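Long-range contact in gamma-resorcylate decarboxylase (Polaromonas, PDB 4QRO), which probably catalyses the manganese-dependent, non-oxidative decarboxylation of gamma-resorcylate (2,6-dihydroxybenzoate) to resorcinol: residues 103-117 with 146-159. Sequence-based numbering, arbitrary orientation.
Sequences MQDPELAARELERCV and QYWPFWETVQALDV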
loop_
_atom_site.group_PDB
_atom_site.type_symbol
_atom_site.label_atom_id
_atom_site.label_comp_id
_atom_site.label_asym_id
_atom_site.label_seq_id
_atom_site.Cartn_x
_atom_site.Cartn_y
_atom_site.Cartn_z
ATOM N N MET A 103 16.565 -8.000 -17.772
ATOM C CA MET A 103 16.131 -6.619 -17.940
ATOM C C MET A 103 17.257 -5.615 -17.675
ATOM O O MET A 103 17.116 -4.420 -17.937
ATOM C CB MET A 103 14.933 -6.344 -17.044
ATOM C CG MET A 103 13.717 -7.183 -17.402
ATOM S SD MET A 103 12.911 -6.768 -18.949
ATOM C CE MET A 103 12.419 -5.062 -18.666
ATOM N N GLN A 104 18.380 -6.114 -17.169
ATOM C CA GLN A 104 19.625 -5.349 -17.101
ATOM C C GLN A 104 19.947 -4.647 -18.422
ATOM O O GLN A 104 20.422 -3.522 -18.447
ATOM C CB GLN A 104 20.787 -6.285 -16.720
ATOM C CG GLN A 104 20.762 -6.720 -15.246
ATOM C CD GLN A 104 19.825 -7.892 -14.920
ATOM O OE1 GLN A 104 19.205 -8.484 -15.806
ATOM N NE2 GLN A 104 19.730 -8.228 -13.640
ATOM N N ASP A 105 19.675 -5.327 -19.522
ATOM C CA ASP A 105 19.993 -4.819 -20.832
ATOM C C ASP A 105 18.713 -4.821 -21.678
ATOM O O ASP A 105 18.179 -5.884 -21.961
ATOM C CB ASP A 105 21.075 -5.714 -21.405
ATOM C CG ASP A 105 21.666 -5.199 -22.715
ATOM O OD1 ASP A 105 20.901 -4.825 -23.617
ATOM O OD2 ASP A 105 22.907 -5.223 -22.866
ATOM N N PRO A 106 18.194 -3.632 -22.050
ATOM C CA PRO A 106 16.942 -3.592 -22.808
ATOM C C PRO A 106 16.965 -4.399 -24.115
ATOM O O PRO A 106 15.981 -5.053 -24.446
ATOM C CB PRO A 106 16.776 -2.106 -23.111
ATOM C CG PRO A 106 17.385 -1.440 -21.937
ATOM C CD PRO A 106 18.591 -2.276 -21.614
ATOM N N GLU A 107 18.084 -4.344 -24.832
ATOM C CA GLU A 107 18.235 -5.074 -26.100
ATOM C C GLU A 107 18.222 -6.578 -25.882
ATOM O O GLU A 107 17.526 -7.295 -26.600
ATOM C CB GLU A 107 19.543 -4.672 -26.793
ATOM C CG GLU A 107 19.805 -5.405 -28.104
ATOM C CD GLU A 107 19.487 -4.567 -29.316
ATOM O OE1 GLU A 107 18.294 -4.457 -29.671
ATOM O OE2 GLU A 107 20.439 -4.031 -29.916
ATOM N N LEU A 108 19.010 -7.059 -24.919
ATOM C CA LEU A 108 19.032 -8.495 -24.584
ATOM C C LEU A 108 17.657 -9.027 -24.139
ATOM O O LEU A 108 17.247 -10.109 -24.547
ATOM C CB LEU A 108 20.052 -8.785 -23.475
ATOM C CG LEU A 108 21.525 -8.493 -23.806
ATOM C CD1 LEU A 108 22.414 -8.853 -22.627
ATOM C CD2 LEU A 108 21.955 -9.229 -25.065
ATOM N N ALA A 109 16.967 -8.263 -23.285
ATOM C CA ALA A 109 15.623 -8.628 -22.796
ATOM C C ALA A 109 14.633 -8.745 -23.957
ATOM O O ALA A 109 13.848 -9.692 -24.021
ATOM C CB ALA A 109 15.122 -7.593 -21.786
ATOM N N ALA A 110 14.682 -7.787 -24.882
ATOM C CA ALA A 110 13.786 -7.764 -26.036
ATOM C C ALA A 110 14.072 -8.954 -26.934
ATOM O O ALA A 110 13.136 -9.627 -27.400
ATOM C CB ALA A 110 13.926 -6.464 -26.816
ATOM N N ARG A 111 15.354 -9.243 -27.139
ATOM C CA ARG A 111 15.735 -10.407 -27.980
ATOM C C ARG A 111 15.296 -11.729 -27.345
ATOM O O ARG A 111 14.806 -12.644 -28.037
ATOM C CB ARG A 111 17.255 -10.465 -28.231
ATOM C CG ARG A 111 17.815 -9.476 -29.239
ATOM C CD ARG A 111 19.271 -9.827 -29.532
ATOM N NE ARG A 111 20.140 -8.658 -29.666
ATOM C CZ ARG A 111 20.274 -7.924 -30.769
ATOM N NH1 ARG A 111 21.105 -6.886 -30.772
ATOM N NH2 ARG A 111 19.586 -8.212 -31.870
ATOM N N GLU A 112 15.494 -11.856 -26.032
ATOM C CA GLU A 112 15.098 -13.085 -25.354
ATOM C C GLU A 112 13.578 -13.254 -25.323
ATOM O O GLU A 112 13.091 -14.370 -25.423
ATOM C CB GLU A 112 15.689 -13.183 -23.943
ATOM C CG GLU A 112 15.313 -14.459 -23.189
ATOM C CD GLU A 112 15.887 -15.741 -23.807
ATOM O OE1 GLU A 112 16.454 -15.689 -24.916
ATOM O OE2 GLU A 112 15.770 -16.827 -23.190
ATOM N N LEU A 113 12.831 -12.160 -25.172
ATOM C CA LEU A 113 11.386 -12.249 -25.209
ATOM C C LEU A 113 10.912 -12.683 -26.596
ATOM O O LEU A 113 10.018 -13.515 -26.715
ATOM C CB LEU A 113 10.720 -10.937 -24.805
ATOM C CG LEU A 113 9.177 -11.051 -24.734
ATOM C CD1 LEU A 113 8.716 -12.044 -23.669
ATOM C CD2 LEU A 113 8.575 -9.682 -24.496
ATOM N N GLU A 114 11.512 -12.127 -27.643
ATOM C CA GLU A 114 11.194 -12.575 -29.001
ATOM C C GLU A 114 11.452 -14.076 -29.157
ATOM O O GLU A 114 10.575 -14.779 -29.629
ATOM C CB GLU A 114 11.961 -11.772 -30.050
ATOM C CG GLU A 114 11.461 -10.340 -30.195
ATOM C CD GLU A 114 12.071 -9.633 -31.386
ATOM O OE1 GLU A 114 13.201 -9.115 -31.248
ATOM O OE2 GLU A 114 11.413 -9.598 -32.451
ATOM N N ARG A 115 12.602 -14.556 -28.690
ATOM C CA ARG A 115 12.955 -15.985 -28.766
ATOM C C ARG A 115 11.976 -16.848 -27.972
ATOM O O ARG A 115 11.506 -17.871 -28.470
ATOM C CB ARG A 115 14.389 -16.248 -28.292
ATOM C CG ARG A 115 14.887 -17.663 -28.595
ATOM C CD ARG A 115 16.308 -17.917 -28.091
ATOM N NE ARG A 115 16.326 -18.089 -26.639
ATOM C CZ ARG A 115 16.227 -19.243 -25.973
ATOM N NH1 ARG A 115 16.139 -20.412 -26.602
ATOM N NH2 ARG A 115 16.225 -19.227 -24.639
ATOM N N CYS A 116 11.653 -16.429 -26.747
ATOM C CA CYS A 116 10.701 -17.176 -25.933
ATOM C C CYS A 116 9.309 -17.289 -26.562
ATOM O O CYS A 116 8.704 -18.357 -26.501
ATOM C CB CYS A 116 10.607 -16.565 -24.531
ATOM S SG CYS A 116 12.027 -16.936 -23.485
ATOM N N VAL A 117 8.805 -16.205 -27.152
ATOM C CA VAL A 117 7.455 -16.198 -27.745
ATOM C C VAL A 117 7.438 -16.943 -29.097
ATOM O O VAL A 117 6.571 -17.773 -29.329
ATOM C CB VAL A 117 6.877 -14.756 -27.926
ATOM C CG1 VAL A 117 5.513 -14.797 -28.612
ATOM C CG2 VAL A 117 6.727 -14.029 -26.590
ATOM N N GLN A 146 15.431 4.155 -21.401
ATOM C CA GLN A 146 16.105 3.092 -22.147
ATOM C C GLN A 146 15.193 1.856 -22.363
ATOM O O GLN A 146 15.432 1.076 -23.288
ATOM C CB GLN A 146 17.493 2.750 -21.538
ATOM C CG GLN A 146 17.509 2.040 -20.167
ATOM C CD GLN A 146 17.553 2.973 -18.973
ATOM O OE1 GLN A 146 17.077 4.107 -19.034
ATOM N NE2 GLN A 146 18.104 2.486 -17.867
ATOM N N TYR A 147 14.138 1.697 -21.545
ATOM C CA TYR A 147 13.192 0.570 -21.688
ATOM C C TYR A 147 12.127 0.758 -22.766
ATOM O O TYR A 147 11.464 -0.207 -23.140
ATOM C CB TYR A 147 12.554 0.174 -20.324
ATOM C CG TYR A 147 13.604 -0.442 -19.470
ATOM C CD1 TYR A 147 14.056 -1.743 -19.715
ATOM C CD2 TYR A 147 14.275 0.315 -18.512
ATOM C CE1 TYR A 147 15.114 -2.280 -18.982
ATOM C CE2 TYR A 147 15.317 -0.219 -17.772
ATOM C CZ TYR A 147 15.736 -1.519 -18.011
ATOM O OH TYR A 147 16.793 -2.035 -17.273
ATOM N N TRP A 148 11.981 1.966 -23.300
ATOM C CA TRP A 148 10.833 2.248 -24.173
ATOM C C TRP A 148 10.871 1.411 -25.472
ATOM O O TRP A 148 9.841 0.928 -25.916
ATOM C CB TRP A 148 10.670 3.761 -24.399
ATOM C CG TRP A 148 10.053 4.418 -23.165
ATOM C CD1 TRP A 148 10.428 4.220 -21.872
ATOM C CD2 TRP A 148 8.965 5.358 -23.128
ATOM N NE1 TRP A 148 9.656 4.980 -21.026
ATOM C CE2 TRP A 148 8.751 5.693 -21.769
ATOM C CE3 TRP A 148 8.152 5.954 -24.111
ATOM C CZ2 TRP A 148 7.760 6.603 -21.358
ATOM C CZ3 TRP A 148 7.169 6.869 -23.707
ATOM C CH2 TRP A 148 6.974 7.168 -22.333
ATOM N N PRO A 149 12.066 1.191 -26.049
ATOM C CA PRO A 149 12.144 0.231 -27.174
ATOM C C PRO A 149 11.831 -1.224 -26.788
ATOM O O PRO A 149 11.307 -1.975 -27.602
ATOM C CB PRO A 149 13.602 0.367 -27.659
ATOM C CG PRO A 149 14.043 1.720 -27.188
ATOM C CD PRO A 149 13.313 1.965 -25.892
ATOM N N PHE A 150 12.167 -1.634 -25.570
ATOM C CA PHE A 150 11.776 -2.951 -25.088
ATOM C C PHE A 150 10.242 -3.062 -25.034
ATOM O O PHE A 150 9.675 -4.060 -25.494
ATOM C CB PHE A 150 12.399 -3.281 -23.707
ATOM C CG PHE A 150 11.705 -4.409 -22.991
ATOM C CD1 PHE A 150 12.046 -5.724 -23.242
ATOM C CD2 PHE A 150 10.699 -4.151 -22.064
ATOM C CE1 PHE A 150 11.399 -6.775 -22.597
ATOM C CE2 PHE A 150 10.032 -5.197 -21.433
ATOM C CZ PHE A 150 10.375 -6.508 -21.701
ATOM N N TRP A 151 9.581 -2.042 -24.481
ATOM C CA TRP A 151 8.107 -2.032 -24.401
ATOM C C TRP A 151 7.470 -2.044 -25.785
ATOM O O TRP A 151 6.416 -2.636 -25.999
ATOM C CB TRP A 151 7.632 -0.827 -23.575
ATOM C CG TRP A 151 7.971 -0.968 -22.090
ATOM C CD1 TRP A 151 8.803 -0.167 -21.343
ATOM C CD2 TRP A 151 7.467 -1.967 -21.180
ATOM N NE1 TRP A 151 8.874 -0.635 -20.043
ATOM C CE2 TRP A 151 8.045 -1.715 -19.913
ATOM C CE3 TRP A 151 6.576 -3.040 -21.314
ATOM C CZ2 TRP A 151 7.762 -2.505 -18.787
ATOM C CZ3 TRP A 151 6.297 -3.832 -20.198
ATOM C CH2 TRP A 151 6.891 -3.563 -18.955
ATOM N N GLU A 152 8.110 -1.390 -26.745
ATOM C CA GLU A 152 7.586 -1.391 -28.116
ATOM C C GLU A 152 7.555 -2.834 -28.634
ATOM O O GLU A 152 6.639 -3.202 -29.387
ATOM C CB GLU A 152 8.446 -0.514 -29.043
ATOM C CG GLU A 152 8.004 -0.496 -30.508
ATOM C CD GLU A 152 8.877 0.420 -31.359
ATOM O OE1 GLU A 152 10.043 0.668 -30.983
ATOM O OE2 GLU A 152 8.406 0.900 -32.407
ATOM N N THR A 153 8.561 -3.623 -28.236
ATOM C CA THR A 153 8.663 -5.041 -28.594
ATOM C C THR A 153 7.566 -5.867 -27.887
ATOM O O THR A 153 6.902 -6.683 -28.518
ATOM C CB THR A 153 10.089 -5.597 -28.306
ATOM O OG1 THR A 153 11.038 -4.912 -29.136
ATOM C CG2 THR A 153 10.183 -7.058 -28.595
ATOM N N VAL A 154 7.358 -5.622 -26.595
ATOM C CA VAL A 154 6.289 -6.293 -25.847
ATOM C C VAL A 154 4.946 -6.065 -26.536
ATOM O O VAL A 154 4.220 -7.029 -26.774
ATOM C CB VAL A 154 6.191 -5.822 -24.353
ATOM C CG1 VAL A 154 4.997 -6.466 -23.670
ATOM C CG2 VAL A 154 7.459 -6.146 -23.562
ATOM N N GLN A 155 4.633 -4.811 -26.884
ATOM C CA GLN A 155 3.349 -4.499 -27.544
ATOM C C GLN A 155 3.245 -5.133 -28.940
ATOM O O GLN A 155 2.190 -5.641 -29.313
ATOM C CB GLN A 155 3.131 -2.990 -27.651
ATOM C CG GLN A 155 1.746 -2.604 -28.144
ATOM C CD GLN A 155 1.625 -1.126 -28.474
ATOM O OE1 GLN A 155 0.865 -0.401 -27.828
ATOM N NE2 GLN A 155 2.387 -0.665 -29.466
ATOM N N ALA A 156 4.344 -5.133 -29.693
ATOM C CA ALA A 156 4.344 -5.755 -31.032
ATOM C C ALA A 156 4.093 -7.263 -30.962
ATOM O O ALA A 156 3.329 -7.806 -31.753
ATOM C CB ALA A 156 5.654 -5.466 -31.752
ATOM N N LEU A 157 4.720 -7.934 -29.994
ATOM C CA LEU A 157 4.480 -9.360 -29.740
ATOM C C LEU A 157 3.081 -9.603 -29.191
ATOM O O LEU A 157 2.540 -10.707 -29.332
ATOM C CB LEU A 157 5.530 -9.925 -28.765
ATOM C CG LEU A 157 6.956 -9.961 -29.303
ATOM C CD1 LEU A 157 7.942 -10.274 -28.189
ATOM C CD2 LEU A 157 7.061 -10.972 -30.451
ATOM N N ASP A 158 2.513 -8.573 -28.554
ATOM C CA ASP A 158 1.180 -8.640 -27.958
ATOM C C ASP A 158 1.056 -9.765 -26.920
ATOM O O ASP A 158 0.113 -10.568 -26.944
ATOM C CB ASP A 158 0.093 -8.762 -29.043
ATOM C CG ASP A 158 -1.317 -8.553 -28.487
ATOM O OD1 ASP A 158 -1.483 -7.846 -27.466
ATOM O OD2 ASP A 158 -2.266 -9.112 -29.069
ATOM N N VAL A 159 2.017 -9.791 -26.000
ATOM C CA VAL A 159 1.995 -10.675 -24.850
ATOM C C VAL A 159 2.092 -9.838 -23.552
ATOM O O VAL A 159 2.725 -8.771 -23.544
ATOM C CB VAL A 159 3.125 -11.722 -24.864
ATOM C CG1 VAL A 159 2.985 -12.667 -26.051
ATOM C CG2 VAL A 159 4.502 -11.061 -24.821
#
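Met103 lies across one face of the Phe150 ring, its chain bent at chi2 and chi3 until sulfur and methyl group run over the aromatic surface together. SD stands 4.1 Å from the Phe150 ring centroid, a Met-aromatic contact, while CE adds a CH-pi contact and also touches Tyr147 CD1. CG of Phe150 is anti to its backbone nitrogen (chi1 162°), which sets the ring against helix 106-117, one edge at Ala110 N and CD1 3.9 Å from Ala109 CB. Shortening Phe150 to an alanine is likely to open a gap beside Ala109 and Ala110 and leave the Met103 thioether without its aromatic partner. The pairing illustrates how neighbouring helices pack around the (beta/alpha)8 barrel of the amidohydrolases: the axes run nearly parallel, 10° apart and 8.9 Å at closest approach, each helix leading into a strand, 125-128 or 161-164. Toward the N-terminal ends, Tyr147 OH donates a very short 2.5 Å hydrogen bond to Met103 O, which lies in the ring plane, and Pro106 CG sits over a ring face. Leu113 CD2 packs 3.8 Å from Val154 CG2, and Leu157 CD1 lies alongside Leu113, the two side chains pointing opposite ways. Val117 CG2 meets Val159 CG1 tip to tip at 4.0 Å.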